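Local coordinates for glutamate racemase (PDB 2JFN), which belongs to the Asp/Glu/hydantoin racemase family of alpha/beta proteins and holds glutamic acid and uridine-5'-diphosphate-N-acetylmuramoyl-L-alanine in this model, at residues R21-V26 against Y83-A88; I75-Q80 against E105-P110; P120-T125 against A152-I157; A163-L168 against R185-W190; A251-C256 against T277-A282. One frame throughout, in Å; residues are numbered along the deposited sequence.

Contact 1: R21-V26 against Y83-A88; sequences RPTVLV and YPLALA
The carbonyl oxygen T23 O receives two backbone N-H groups from segment 83-88. A86 N gives the firm bond, 2.8 Å to T23 O. L87 N adds a weak one, 3.5 Å to T23 O. One step on, L25 N donates to L87 O at 2.9 Å. V24 and L87, then L25 and A88, pair in this way as parallel bridges, and V24 CA-H leans on L87 O. Side chains divide between the two faces. On one, V24 CG1 lies beside L87 CD2, 3.9 Å away, both side chains pointing the same way. On the other, L85 straddles T23 and L25: its CD2 meets T23 CG2 at 3.7 Å and its CD1 meets L25 CD2 at 4.0 Å. T23 CG2 stands anti to the backbone N (its OG1 at chi1 -64°), which turns the methyl onto the leucine. The hydroxyl T23 OG1 bonds to H48 ND1 and shares water 1 with P84 O; the water donates to P84 O at 2.8 Å. Strand 48-53 flanks strand 21-28 in the same sheet, and helix 228-241 touches L87. The ordered beta pairing thus begins at T23 O, and a water joins the two segments before it. Backbone bonds set the alignment, while apolar branches pack on both faces.

Contact 2: I75-Q80 against E105-P110; sequences IVTAVQ and EKFDFP
V76 CG1 stands anti to the backbone N (chi1 176°), which swings this methyl out to F107. The F107 ring is brought to meet it by CG lying anti to the carbonyl carbon (chi1 -54°). The methyl sits over one face of the ring, displaced toward the rim, with V76 CG1 3.7 Å from the F107 ring centroid in a CH-pi contact. On the opposite face K106 CG covers the ring centre. The same V76 CG1 also touches F109, but there it comes at the edge, 3.7 Å from F109 CZ. One methyl therefore serves a face and an edge. Q80, fully extended, slides past F107 in the opposite direction. Its amide plane is turned 70° from the F107 ring and nearly perpendicular to that of F109. Q80 OE1 lies at the F107 edge, 3.5 Å from F107 CE2, and Q80 NE2 at the F109 edge, 3.4 Å from F109 CE2. Q80 NE2 also donates to water 2, which accepts from D108 N as well, so the water ties the amide to the turn. From its place over F107, the extended K106 chain brings K106 NZ 2.8 Å from T77 OG1, to which it donates. T77 OG1 is also bonded to V73 O in its own helix. The contact packs helix 65-82 against the chain leaving helix 93-106. Strand 87-90 adjoins it, where F109 packs on A88 and P110 bonds to A88 through the backbone. L25 of strand 21-28 reaches V79 on the same helix.

Contact 3: P120-T125 against A152-I157; sequences PAARLT and ANECQI
E154 curls from its CB toward A122, and its far end makes the closest approach. A rotation of 34° about the CA-CB bond (chi1), off the staggered positions, and a bend at chi2 (59°) fold the chain back and bring the carboxylate to A122. The carboxylate carbon E154 CD then lies 4.2 Å from A122 CB. Beyond it the two oxygens part. E154 OE2 rests on the methyl, 3.3 Å from A122 CB. E154 OE1 lies 3.5 Å from A122 O; no hydrogen bond links the two oxygens, and their partial charges would probably disfavour a closer approach. A122 CB is the meeting point of the contact. C155 SG touches it too, at 4.1 Å, and A152 CB at 4.4 Å. Next along, T125 CG2 grazes C155 CB, while T125 OG1 bonds to D198 OD1. No hydrogen bond joins the two segments; the contact is van der Waals, round the A122 methyl. P120 at the other end of the segment touches the bound uridine-5'-diphosphate-N-acetylmuramoyl-L-alanine. This is plain packing within an open alpha/beta fold: helix 118-124 meets the turn that leads into strand 156-161, an outermost strand of a parallel four-stranded sheet, and V130 of the adjoining strand touches T125 and C155.

Contact 4: A163-L168 against R185-W190; sequences AEMVEL and RILRPW
I186 points its side chain into helix 163-174, and its two branches go to different partners. CG1 is anti to the carbonyl carbon (chi1 -64°), and the extended branch carries CD1 forward. There it meets L168 tip to tip, L168 CD1 lying 3.9 Å from I186 CD1. The same methyl lies against the aliphatic part and carboxyl carbon of E164, which crosses it at a slant: E164 CD is 3.8 Å from I186 CD1. E164 is extended, so its CB, CG and CD follow one another past this methyl. The carboxylate lies along I186 rather than ending on a polar partner across the contact. The other branch, I186 CG2, faces M165. M165 runs out straight and then bends at its last torsion (chi3 -76°), which puts M165 CE 3.9 Å from I186 CG2. The same M165 CE reaches L187 CD2 more loosely, at 4.3 Å. Helices 163-174, 180-186 and 188-191 belong to the connection that leads from strand 156-161 to strand 199-202 of the parallel four-stranded sheet. L183, one turn before L187, adds to the packing on M165 and L168, and L214 of helix 211-217 covers M165 and L187. V166, next to M165, touches the bound glutamic acid; the side chain of M165 is about 10 Å from the bound glutamic acid. No hydrogen bond crosses between the segments, so their hold is apolar. E164 is exposed, whereas M165 and L187 are buried.

Contact 5: A251-C256 against T277-A282; sequences ANIAFC and TLEKLA
F255 and L281 pack closely at one end of the pair, with I253 and E279 on the same face as F255. F255 CG is anti to the carbonyl carbon (chi1 -75°), which sets the ring where L281 CD1 covers its face. L281 CD1 stands 4.2 Å from the F255 ring centroid and 2° off its normal, a CH-pi contact. At the ring edge, in plane, lies E279 O. The same oxygen takes a bond from C256 N at 2.9 Å. Four such backbone bonds run along the pair, the last from L281 N to C256 O at 2.8 Å. I253 CD1 touches E279 CD at 3.6 Å, the two side chains crossing at about a right angle. Strands 253-256 and 277-280 are parallel, with axes 33° apart, and the helices between them make this a beta-alpha-beta crossover at one edge of the mixed sheet. L270 of that connection packs on A254 and L278. On their side L278 CD1 bridges A254 CB and C256 CB, 4.0 Å from each. The fit is looser at T277, which is partly exposed: T277 CB comes no nearer than 4.5 Å to I253 CG1. The E279 carboxylate is held by R82, a salt bridge to helix 65-82, rather than by this pair. K280 is exposed and its chain is extended.

Overall arrangement
Contacts 2 and 5 each lie on the same side of the chain's centre as contact 1. Contacts 1 and 2 have centres 10 Å apart and touch: A88 N lies 3.2 Å from P110 O, a probable hydrogen bond. Contact 5 reaches the same sheet as contact 1, centres 14 Å apart, and meets contact 2 where L281 CD2 packs on V79 CG2 at 3.5 Å. Contacts 3 and 4 lie on the parallel four-stranded sheet and its helices, with nearest atoms about 7 Å apart. Contact 4 centres about 34 Å from contact 1. The side chains of L87 in contact 1 and A122 in contact 3 are each about 9 Å from uridine-5'-diphosphate-N-acetylmuramoyl-L-alanine. The L25 side chain is about 14 Å from glutamic acid.

Contact 1: R21-V26 against Y83-A88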
# COMPACT_ATOMS: atom_id res chain seq x y z
N ARG A 21 -6.20 20.62 -11.43
CA ARG A 21 -6.77 19.28 -11.52
C ARG A 21 -7.11 18.78 -10.12
O ARG A 21 -6.59 19.29 -9.13
CB ARG A 21 -5.78 18.32 -12.17
CG ARG A 21 -4.56 18.98 -12.80
CD ARG A 21 -3.40 19.08 -11.82
NE ARG A 21 -2.13 19.24 -12.53
CZ ARG A 21 -0.93 19.20 -11.96
NH1 ARG A 21 -0.80 19.00 -10.66
NH2 ARG A 21 0.16 19.35 -12.72
N PRO A 22 -8.00 17.77 -10.02
CA PRO A 22 -8.36 17.25 -8.70
C PRO A 22 -7.16 16.79 -7.88
O PRO A 22 -6.25 16.14 -8.39
CB PRO A 22 -9.35 16.13 -9.02
CG PRO A 22 -9.03 15.75 -10.43
CD PRO A 22 -8.73 17.06 -11.09
N THR A 23 -7.18 17.17 -6.61
CA THR A 23 -6.12 16.83 -5.68
C THR A 23 -6.39 15.47 -5.06
O THR A 23 -7.42 15.25 -4.43
CB THR A 23 -6.04 17.89 -4.56
OG1 THR A 23 -5.66 19.15 -5.14
CG2 THR A 23 -5.02 17.48 -3.51
N VAL A 24 -5.45 14.56 -5.26
CA VAL A 24 -5.57 13.22 -4.71
C VAL A 24 -4.42 12.88 -3.77
O VAL A 24 -3.25 13.03 -4.12
CB VAL A 24 -5.60 12.16 -5.84
CG1 VAL A 24 -5.54 10.77 -5.25
CG2 VAL A 24 -6.88 12.34 -6.66
N LEU A 25 -4.77 12.44 -2.57
CA LEU A 25 -3.79 12.06 -1.58
C LEU A 25 -3.61 10.55 -1.59
O LEU A 25 -4.59 9.81 -1.61
CB LEU A 25 -4.23 12.49 -0.17
CG LEU A 25 -3.46 11.85 0.99
CD1 LEU A 25 -2.01 12.33 0.98
CD2 LEU A 25 -4.14 12.19 2.31
N VAL A 26 -2.36 10.11 -1.59
CA VAL A 26 -2.04 8.69 -1.51
C VAL A 26 -1.19 8.59 -0.24
O VAL A 26 -0.13 9.22 -0.14
CB VAL A 26 -1.24 8.19 -2.73
CG1 VAL A 26 -0.93 6.71 -2.57
CG2 VAL A 26 -2.05 8.42 -4.02
N TYR A 83 -3.97 21.35 1.50
CA TYR A 83 -4.73 21.31 0.25
C TYR A 83 -6.08 20.61 0.40
O TYR A 83 -6.15 19.50 0.92
CB TYR A 83 -3.98 20.56 -0.85
CG TYR A 83 -2.73 21.21 -1.39
CD1 TYR A 83 -1.47 20.87 -0.89
CD2 TYR A 83 -2.79 22.15 -2.42
CE1 TYR A 83 -0.32 21.44 -1.42
CE2 TYR A 83 -1.64 22.72 -2.95
CZ TYR A 83 -0.41 22.36 -2.45
OH TYR A 83 0.73 22.92 -2.97
N PRO A 84 -7.16 21.26 -0.05
CA PRO A 84 -8.47 20.60 0.05
C PRO A 84 -8.30 19.34 -0.81
O PRO A 84 -7.64 19.39 -1.85
CB PRO A 84 -9.41 21.61 -0.58
CG PRO A 84 -8.80 22.93 -0.17
CD PRO A 84 -7.32 22.68 -0.41
N LEU A 85 -8.87 18.23 -0.39
CA LEU A 85 -8.72 16.98 -1.13
C LEU A 85 -9.97 16.55 -1.88
O LEU A 85 -11.08 16.69 -1.39
CB LEU A 85 -8.32 15.85 -0.16
CG LEU A 85 -7.10 16.09 0.73
CD1 LEU A 85 -6.93 14.93 1.71
CD2 LEU A 85 -5.86 16.24 -0.14
N ALA A 86 -9.78 16.03 -3.09
CA ALA A 86 -10.90 15.53 -3.87
C ALA A 86 -11.10 14.07 -3.46
O ALA A 86 -12.21 13.55 -3.46
CB ALA A 86 -10.58 15.63 -5.37
N LEU A 87 -10.01 13.42 -3.07
CA LEU A 87 -10.06 12.02 -2.67
C LEU A 87 -8.76 11.60 -2.00
O LEU A 87 -7.69 12.14 -2.31
CB LEU A 87 -10.31 11.15 -3.92
CG LEU A 87 -10.24 9.63 -3.88
CD1 LEU A 87 -11.02 9.08 -5.07
CD2 LEU A 87 -8.79 9.15 -3.92
N ALA A 88 -8.85 10.63 -1.10
CA ALA A 88 -7.67 10.12 -0.40
C ALA A 88 -7.64 8.59 -0.46
O ALA A 88 -8.67 7.92 -0.33
CB ALA A 88 -7.68 10.57 1.05
O HOH W 1 -6.24 21.07 -3.52

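Contact 2: I75-Q80 against E105-P110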
# COMPACT_ATOMS: atom_id res chain seq x y z
N ILE A 75 -2.95 12.66 10.30
CA ILE A 75 -2.18 12.96 9.11
C ILE A 75 -3.07 13.47 7.96
O ILE A 75 -2.73 14.44 7.29
CB ILE A 75 -1.35 11.73 8.65
CG1 ILE A 75 -0.25 11.44 9.67
CG2 ILE A 75 -0.74 11.99 7.26
CD1 ILE A 75 0.53 10.15 9.44
N VAL A 76 -4.22 12.83 7.74
CA VAL A 76 -5.10 13.29 6.66
C VAL A 76 -5.65 14.68 6.99
O VAL A 76 -5.88 15.50 6.11
CB VAL A 76 -6.29 12.32 6.44
CG1 VAL A 76 -7.23 12.89 5.36
CG2 VAL A 76 -5.77 10.94 6.01
N THR A 77 -5.84 14.94 8.28
CA THR A 77 -6.33 16.24 8.71
C THR A 77 -5.30 17.31 8.35
O THR A 77 -5.65 18.38 7.85
CB THR A 77 -6.58 16.24 10.22
OG1 THR A 77 -7.61 15.29 10.51
CG2 THR A 77 -7.02 17.62 10.71
N ALA A 78 -4.03 17.01 8.60
CA ALA A 78 -2.94 17.94 8.32
C ALA A 78 -2.81 18.17 6.82
O ALA A 78 -2.60 19.29 6.37
CB ALA A 78 -1.63 17.42 8.89
N VAL A 79 -2.93 17.10 6.03
CA VAL A 79 -2.83 17.25 4.59
C VAL A 79 -3.96 18.16 4.09
O VAL A 79 -3.72 19.06 3.29
CB VAL A 79 -2.92 15.90 3.85
CG1 VAL A 79 -2.90 16.14 2.35
CG2 VAL A 79 -1.74 15.01 4.25
N GLN A 80 -5.17 17.90 4.58
CA GLN A 80 -6.35 18.68 4.19
C GLN A 80 -6.18 20.17 4.47
O GLN A 80 -6.81 21.01 3.82
CB GLN A 80 -7.60 18.18 4.92
CG GLN A 80 -8.85 19.00 4.60
CD GLN A 80 -10.10 18.48 5.26
OE1 GLN A 80 -10.22 18.49 6.49
NE2 GLN A 80 -11.05 18.03 4.45
N GLU A 105 -15.99 9.25 8.44
CA GLU A 105 -16.86 10.03 9.31
C GLU A 105 -16.35 11.46 9.39
O GLU A 105 -17.14 12.41 9.33
CB GLU A 105 -16.89 9.42 10.71
CG GLU A 105 -17.46 10.36 11.78
CD GLU A 105 -18.91 10.74 11.52
OE1 GLU A 105 -19.37 11.76 12.09
OE2 GLU A 105 -19.59 10.02 10.76
N LYS A 106 -15.04 11.64 9.52
CA LYS A 106 -14.50 12.98 9.64
C LYS A 106 -14.44 13.80 8.35
O LYS A 106 -14.67 15.01 8.38
CB LYS A 106 -13.09 12.93 10.26
CG LYS A 106 -12.56 14.33 10.64
CD LYS A 106 -11.26 14.28 11.43
CE LYS A 106 -10.82 15.69 11.87
NZ LYS A 106 -9.50 15.70 12.58
N PHE A 107 -14.16 13.15 7.23
CA PHE A 107 -14.03 13.88 5.98
C PHE A 107 -15.19 13.78 5.01
O PHE A 107 -15.95 12.81 5.02
CB PHE A 107 -12.73 13.48 5.29
CG PHE A 107 -11.52 13.66 6.17
CD1 PHE A 107 -10.95 12.57 6.82
CD2 PHE A 107 -10.99 14.92 6.40
CE1 PHE A 107 -9.88 12.74 7.69
CE2 PHE A 107 -9.91 15.11 7.27
CZ PHE A 107 -9.35 14.01 7.91
N ASP A 108 -15.31 14.79 4.16
CA ASP A 108 -16.37 14.85 3.17
C ASP A 108 -15.87 14.68 1.75
O ASP A 108 -16.34 15.34 0.82
CB ASP A 108 -17.16 16.14 3.32
CG ASP A 108 -17.95 16.16 4.60
OD1 ASP A 108 -18.77 15.23 4.79
OD2 ASP A 108 -17.77 17.09 5.41
N PHE A 109 -14.90 13.80 1.60
CA PHE A 109 -14.37 13.46 0.30
C PHE A 109 -14.25 11.95 0.37
O PHE A 109 -14.07 11.39 1.45
CB PHE A 109 -13.02 14.15 0.02
CG PHE A 109 -12.01 14.00 1.12
CD1 PHE A 109 -11.36 12.78 1.34
CD2 PHE A 109 -11.68 15.09 1.92
CE1 PHE A 109 -10.41 12.66 2.34
CE2 PHE A 109 -10.73 14.98 2.93
CZ PHE A 109 -10.09 13.76 3.14
N PRO A 110 -14.39 11.27 -0.77
CA PRO A 110 -14.29 9.81 -0.74
C PRO A 110 -12.92 9.30 -0.28
O PRO A 110 -11.89 9.91 -0.55
CB PRO A 110 -14.63 9.41 -2.17
CG PRO A 110 -14.14 10.58 -2.97
CD PRO A 110 -14.57 11.76 -2.14
O HOH W 2 -13.72 17.02 4.46

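Contact 3: P120-T125 against A152-I157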
# COMPACT_ATOMS: atom_id res chain seq x y z
N PRO A 120 -10.07 -11.89 -6.26
CA PRO A 120 -9.72 -12.24 -7.64
C PRO A 120 -8.73 -13.40 -7.74
O PRO A 120 -8.77 -14.18 -8.69
CB PRO A 120 -9.15 -10.93 -8.21
CG PRO A 120 -8.63 -10.22 -6.99
CD PRO A 120 -9.71 -10.49 -5.97
N ALA A 121 -7.84 -13.52 -6.75
CA ALA A 121 -6.86 -14.59 -6.76
C ALA A 121 -7.55 -15.95 -6.70
O ALA A 121 -7.09 -16.91 -7.33
CB ALA A 121 -5.91 -14.44 -5.58
N ALA A 122 -8.65 -16.02 -5.96
CA ALA A 122 -9.41 -17.27 -5.82
C ALA A 122 -10.02 -17.70 -7.15
O ALA A 122 -10.20 -18.89 -7.39
CB ALA A 122 -10.50 -17.10 -4.77
N ARG A 123 -10.34 -16.73 -8.00
CA ARG A 123 -10.93 -17.03 -9.31
C ARG A 123 -9.86 -17.28 -10.37
O ARG A 123 -10.18 -17.70 -11.48
CB ARG A 123 -11.80 -15.86 -9.79
CG ARG A 123 -12.95 -15.49 -8.88
CD ARG A 123 -13.85 -14.47 -9.56
NE ARG A 123 -14.46 -15.01 -10.77
CZ ARG A 123 -15.18 -14.30 -11.63
NH1 ARG A 123 -15.39 -13.01 -11.41
NH2 ARG A 123 -15.71 -14.88 -12.70
N LEU A 124 -8.60 -17.03 -10.03
CA LEU A 124 -7.52 -17.21 -10.99
C LEU A 124 -6.70 -18.48 -10.79
O LEU A 124 -6.16 -19.03 -11.75
CB LEU A 124 -6.59 -15.99 -10.96
CG LEU A 124 -7.20 -14.64 -11.33
CD1 LEU A 124 -6.16 -13.54 -11.14
CD2 LEU A 124 -7.70 -14.66 -12.77
N THR A 125 -6.61 -18.94 -9.55
CA THR A 125 -5.82 -20.13 -9.26
C THR A 125 -6.32 -21.34 -10.04
O THR A 125 -7.52 -21.50 -10.27
CB THR A 125 -5.84 -20.46 -7.74
OG1 THR A 125 -5.02 -21.60 -7.50
CG2 THR A 125 -7.26 -20.74 -7.26
N ALA A 152 -12.71 -17.05 -0.50
CA ALA A 152 -11.78 -18.12 -0.83
C ALA A 152 -12.15 -19.43 -0.14
O ALA A 152 -11.30 -20.12 0.42
CB ALA A 152 -10.36 -17.71 -0.45
N ASN A 153 -13.44 -19.76 -0.18
CA ASN A 153 -13.95 -20.98 0.45
C ASN A 153 -13.65 -22.22 -0.40
O ASN A 153 -13.61 -23.33 0.11
CB ASN A 153 -15.46 -20.85 0.67
CG ASN A 153 -16.03 -21.97 1.53
OD1 ASN A 153 -17.24 -22.04 1.75
ND2 ASN A 153 -15.15 -22.83 2.03
N GLU A 154 -13.44 -22.01 -1.70
CA GLU A 154 -13.17 -23.12 -2.61
C GLU A 154 -11.69 -23.41 -2.84
O GLU A 154 -11.34 -24.27 -3.65
CB GLU A 154 -13.86 -22.86 -3.95
CG GLU A 154 -13.94 -21.39 -4.36
CD GLU A 154 -12.58 -20.73 -4.49
OE1 GLU A 154 -11.75 -21.23 -5.28
OE2 GLU A 154 -12.35 -19.71 -3.81
N CYS A 155 -10.81 -22.71 -2.12
CA CYS A 155 -9.37 -22.93 -2.26
C CYS A 155 -8.67 -22.86 -0.91
O CYS A 155 -9.22 -22.32 0.05
CB CYS A 155 -8.76 -21.90 -3.21
SG CYS A 155 -8.86 -20.19 -2.63
N GLN A 156 -7.46 -23.41 -0.84
CA GLN A 156 -6.71 -23.38 0.40
C GLN A 156 -5.74 -22.20 0.40
O GLN A 156 -5.03 -21.96 -0.57
CB GLN A 156 -5.93 -24.69 0.60
CG GLN A 156 -4.85 -24.95 -0.43
CD GLN A 156 -4.06 -26.21 -0.12
OE1 GLN A 156 -4.61 -27.31 -0.08
NE2 GLN A 156 -2.76 -26.04 0.11
N ILE A 157 -5.73 -21.46 1.50
CA ILE A 157 -4.88 -20.29 1.62
C ILE A 157 -3.64 -20.53 2.46
O ILE A 157 -3.72 -20.98 3.60
CB ILE A 157 -5.67 -19.11 2.25
CG1 ILE A 157 -6.88 -18.77 1.37
CG2 ILE A 157 -4.76 -17.90 2.41
CD1 ILE A 157 -6.54 -18.40 -0.05

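Contact 4: A163-L168 against R185-W190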
# COMPACT_ATOMS: atom_id res chain seq x y z
N ALA A 163 7.66 -9.10 8.20
CA ALA A 163 7.99 -7.71 8.44
C ALA A 163 9.33 -7.43 7.75
O ALA A 163 9.60 -6.31 7.32
CB ALA A 163 8.11 -7.45 9.93
N GLU A 164 10.15 -8.47 7.62
CA GLU A 164 11.45 -8.32 6.98
C GLU A 164 11.32 -7.95 5.50
O GLU A 164 12.11 -7.17 4.96
CB GLU A 164 12.26 -9.61 7.11
CG GLU A 164 13.69 -9.48 6.61
CD GLU A 164 14.49 -10.75 6.80
OE1 GLU A 164 14.03 -11.65 7.55
OE2 GLU A 164 15.60 -10.84 6.22
N MET A 165 10.31 -8.50 4.84
CA MET A 165 10.12 -8.19 3.43
C MET A 165 9.77 -6.71 3.27
O MET A 165 10.15 -6.07 2.29
CB MET A 165 9.02 -9.07 2.84
CG MET A 165 9.04 -9.12 1.32
SD MET A 165 7.82 -10.25 0.64
CE MET A 165 8.58 -11.82 0.95
N VAL A 166 9.04 -6.17 4.24
CA VAL A 166 8.68 -4.76 4.18
C VAL A 166 9.97 -3.95 4.19
O VAL A 166 10.12 -2.99 3.44
CB VAL A 166 7.81 -4.35 5.39
CG1 VAL A 166 7.51 -2.86 5.32
CG2 VAL A 166 6.52 -5.16 5.40
N GLU A 167 10.90 -4.34 5.06
CA GLU A 167 12.19 -3.66 5.17
C GLU A 167 13.01 -3.79 3.90
O GLU A 167 13.73 -2.86 3.52
CB GLU A 167 12.98 -4.22 6.36
CG GLU A 167 12.46 -3.78 7.70
CD GLU A 167 12.28 -2.27 7.78
OE1 GLU A 167 13.20 -1.53 7.37
OE2 GLU A 167 11.22 -1.81 8.27
N LEU A 168 12.91 -4.94 3.24
CA LEU A 168 13.64 -5.14 2.00
C LEU A 168 13.14 -4.14 0.97
O LEU A 168 13.92 -3.56 0.22
CB LEU A 168 13.45 -6.58 1.51
CG LEU A 168 14.17 -7.63 2.36
CD1 LEU A 168 13.84 -9.02 1.87
CD2 LEU A 168 15.67 -7.38 2.31
N ARG A 185 15.15 -17.20 1.93
CA ARG A 185 15.03 -17.65 3.31
C ARG A 185 13.62 -17.38 3.80
O ARG A 185 12.97 -18.25 4.38
CB ARG A 185 16.05 -16.91 4.18
CG ARG A 185 15.98 -17.30 5.65
CD ARG A 185 16.38 -18.75 5.87
NE ARG A 185 16.05 -19.19 7.23
CZ ARG A 185 14.81 -19.38 7.66
NH1 ARG A 185 13.78 -19.17 6.85
NH2 ARG A 185 14.60 -19.75 8.92
N ILE A 186 13.14 -16.17 3.56
CA ILE A 186 11.80 -15.80 3.98
C ILE A 186 10.77 -16.72 3.32
O ILE A 186 9.81 -17.15 3.96
CB ILE A 186 11.49 -14.33 3.60
CG1 ILE A 186 12.43 -13.38 4.37
CG2 ILE A 186 10.02 -14.00 3.90
CD1 ILE A 186 12.30 -11.92 3.96
N LEU A 187 10.98 -17.02 2.04
CA LEU A 187 10.05 -17.87 1.30
C LEU A 187 10.37 -19.37 1.37
O LEU A 187 9.70 -20.18 0.72
CB LEU A 187 10.02 -17.43 -0.17
CG LEU A 187 9.50 -16.00 -0.42
CD1 LEU A 187 9.80 -15.56 -1.85
CD2 LEU A 187 8.01 -15.95 -0.15
N ARG A 188 11.36 -19.74 2.18
CA ARG A 188 11.75 -21.14 2.31
C ARG A 188 10.55 -22.07 2.50
O ARG A 188 10.43 -23.08 1.82
CB ARG A 188 12.76 -21.32 3.46
CG ARG A 188 13.52 -22.66 3.43
CD ARG A 188 14.63 -22.73 4.48
NE ARG A 188 14.12 -22.89 5.84
CZ ARG A 188 14.88 -23.10 6.91
NH1 ARG A 188 16.20 -23.17 6.78
NH2 ARG A 188 14.34 -23.25 8.10
N PRO A 189 9.63 -21.73 3.42
CA PRO A 189 8.44 -22.56 3.66
C PRO A 189 7.74 -22.96 2.37
O PRO A 189 7.36 -24.12 2.18
CB PRO A 189 7.56 -21.66 4.52
CG PRO A 189 8.54 -20.84 5.28
CD PRO A 189 9.57 -20.49 4.23
N TRP A 190 7.56 -21.99 1.48
CA TRP A 190 6.90 -22.22 0.21
C TRP A 190 7.77 -22.98 -0.78
O TRP A 190 7.28 -23.84 -1.51
CB TRP A 190 6.45 -20.89 -0.40
CG TRP A 190 5.28 -20.28 0.32
CD1 TRP A 190 4.66 -20.76 1.43
CD2 TRP A 190 4.58 -19.08 -0.05
NE1 TRP A 190 3.61 -19.95 1.78
CE2 TRP A 190 3.54 -18.90 0.89
CE3 TRP A 190 4.73 -18.14 -1.08
CZ2 TRP A 190 2.65 -17.83 0.84
CZ3 TRP A 190 3.84 -17.07 -1.13
CH2 TRP A 190 2.82 -16.92 -0.18

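Contact 5: A251-C256 against T277-A282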
# COMPACT_ATOMS: atom_id res chain seq x y z
N ALA A 251 2.37 21.75 -8.53
CA ALA A 251 2.99 20.50 -8.94
C ALA A 251 2.82 19.44 -7.84
O ALA A 251 2.50 19.77 -6.70
CB ALA A 251 4.46 20.71 -9.22
N ASN A 252 3.03 18.18 -8.20
CA ASN A 252 2.89 17.09 -7.24
C ASN A 252 3.88 17.29 -6.10
O ASN A 252 4.99 17.76 -6.31
CB ASN A 252 3.17 15.74 -7.91
CG ASN A 252 2.24 15.46 -9.06
OD1 ASN A 252 1.08 15.89 -9.06
ND2 ASN A 252 2.72 14.71 -10.05
N ILE A 253 3.47 16.92 -4.90
CA ILE A 253 4.35 17.08 -3.75
C ILE A 253 4.31 15.88 -2.80
O ILE A 253 3.29 15.19 -2.68
CB ILE A 253 3.97 18.37 -2.97
CG1 ILE A 253 4.95 18.61 -1.83
CG2 ILE A 253 2.55 18.25 -2.44
CD1 ILE A 253 4.64 19.87 -1.05
N ALA A 254 5.44 15.61 -2.15
CA ALA A 254 5.54 14.51 -1.20
C ALA A 254 5.73 15.11 0.19
O ALA A 254 6.47 16.08 0.36
CB ALA A 254 6.72 13.60 -1.55
N PHE A 255 5.04 14.54 1.17
CA PHE A 255 5.13 14.98 2.56
C PHE A 255 5.67 13.87 3.47
O PHE A 255 5.23 12.72 3.39
CB PHE A 255 3.76 15.36 3.12
CG PHE A 255 3.22 16.68 2.64
CD1 PHE A 255 1.95 16.75 2.08
CD2 PHE A 255 3.97 17.84 2.79
CE1 PHE A 255 1.42 17.97 1.67
CE2 PHE A 255 3.45 19.08 2.39
CZ PHE A 255 2.17 19.14 1.82
N CYS A 256 6.63 14.21 4.32
CA CYS A 256 7.12 13.24 5.29
C CYS A 256 6.69 13.85 6.63
O CYS A 256 6.31 15.02 6.68
CB CYS A 256 8.65 13.08 5.22
SG CYS A 256 9.59 14.59 5.50
N THR A 277 9.15 17.84 -5.14
CA THR A 277 9.52 18.29 -3.81
C THR A 277 9.08 17.38 -2.67
O THR A 277 8.06 16.70 -2.76
CB THR A 277 8.93 19.70 -3.57
OG1 THR A 277 9.33 20.57 -4.64
CG2 THR A 277 9.42 20.27 -2.25
N LEU A 278 9.87 17.40 -1.60
CA LEU A 278 9.60 16.65 -0.38
C LEU A 278 9.62 17.67 0.75
O LEU A 278 10.62 18.35 0.96
CB LEU A 278 10.68 15.60 -0.12
CG LEU A 278 10.63 14.94 1.26
CD1 LEU A 278 9.38 14.07 1.38
CD2 LEU A 278 11.87 14.11 1.47
N GLU A 279 8.50 17.80 1.45
CA GLU A 279 8.40 18.74 2.56
C GLU A 279 7.90 18.05 3.82
O GLU A 279 7.30 16.97 3.76
CB GLU A 279 7.42 19.88 2.23
CG GLU A 279 7.87 20.82 1.12
CD GLU A 279 6.85 21.92 0.84
OE1 GLU A 279 6.99 22.62 -0.19
OE2 GLU A 279 5.91 22.08 1.65
N LYS A 280 8.16 18.67 4.97
CA LYS A 280 7.70 18.13 6.24
C LYS A 280 6.29 18.62 6.50
O LYS A 280 5.98 19.79 6.30
CB LYS A 280 8.61 18.59 7.39
CG LYS A 280 8.02 18.28 8.76
CD LYS A 280 8.97 18.62 9.88
CE LYS A 280 8.35 18.36 11.24
NZ LYS A 280 9.36 18.52 12.34
N LEU A 281 5.42 17.71 6.92
CA LEU A 281 4.04 18.07 7.22
C LEU A 281 3.87 18.14 8.73
O LEU A 281 4.27 17.21 9.45
CB LEU A 281 3.09 17.02 6.65
CG LEU A 281 1.60 17.28 6.90
CD1 LEU A 281 1.15 18.50 6.11
CD2 LEU A 281 0.80 16.05 6.50
N ALA A 282 3.30 19.23 9.22
CA ALA A 282 3.07 19.39 10.66
C ALA A 282 1.79 18.66 11.04
O ALA A 282 0.71 19.00 10.57
CB ALA A 282 2.94 20.88 11.00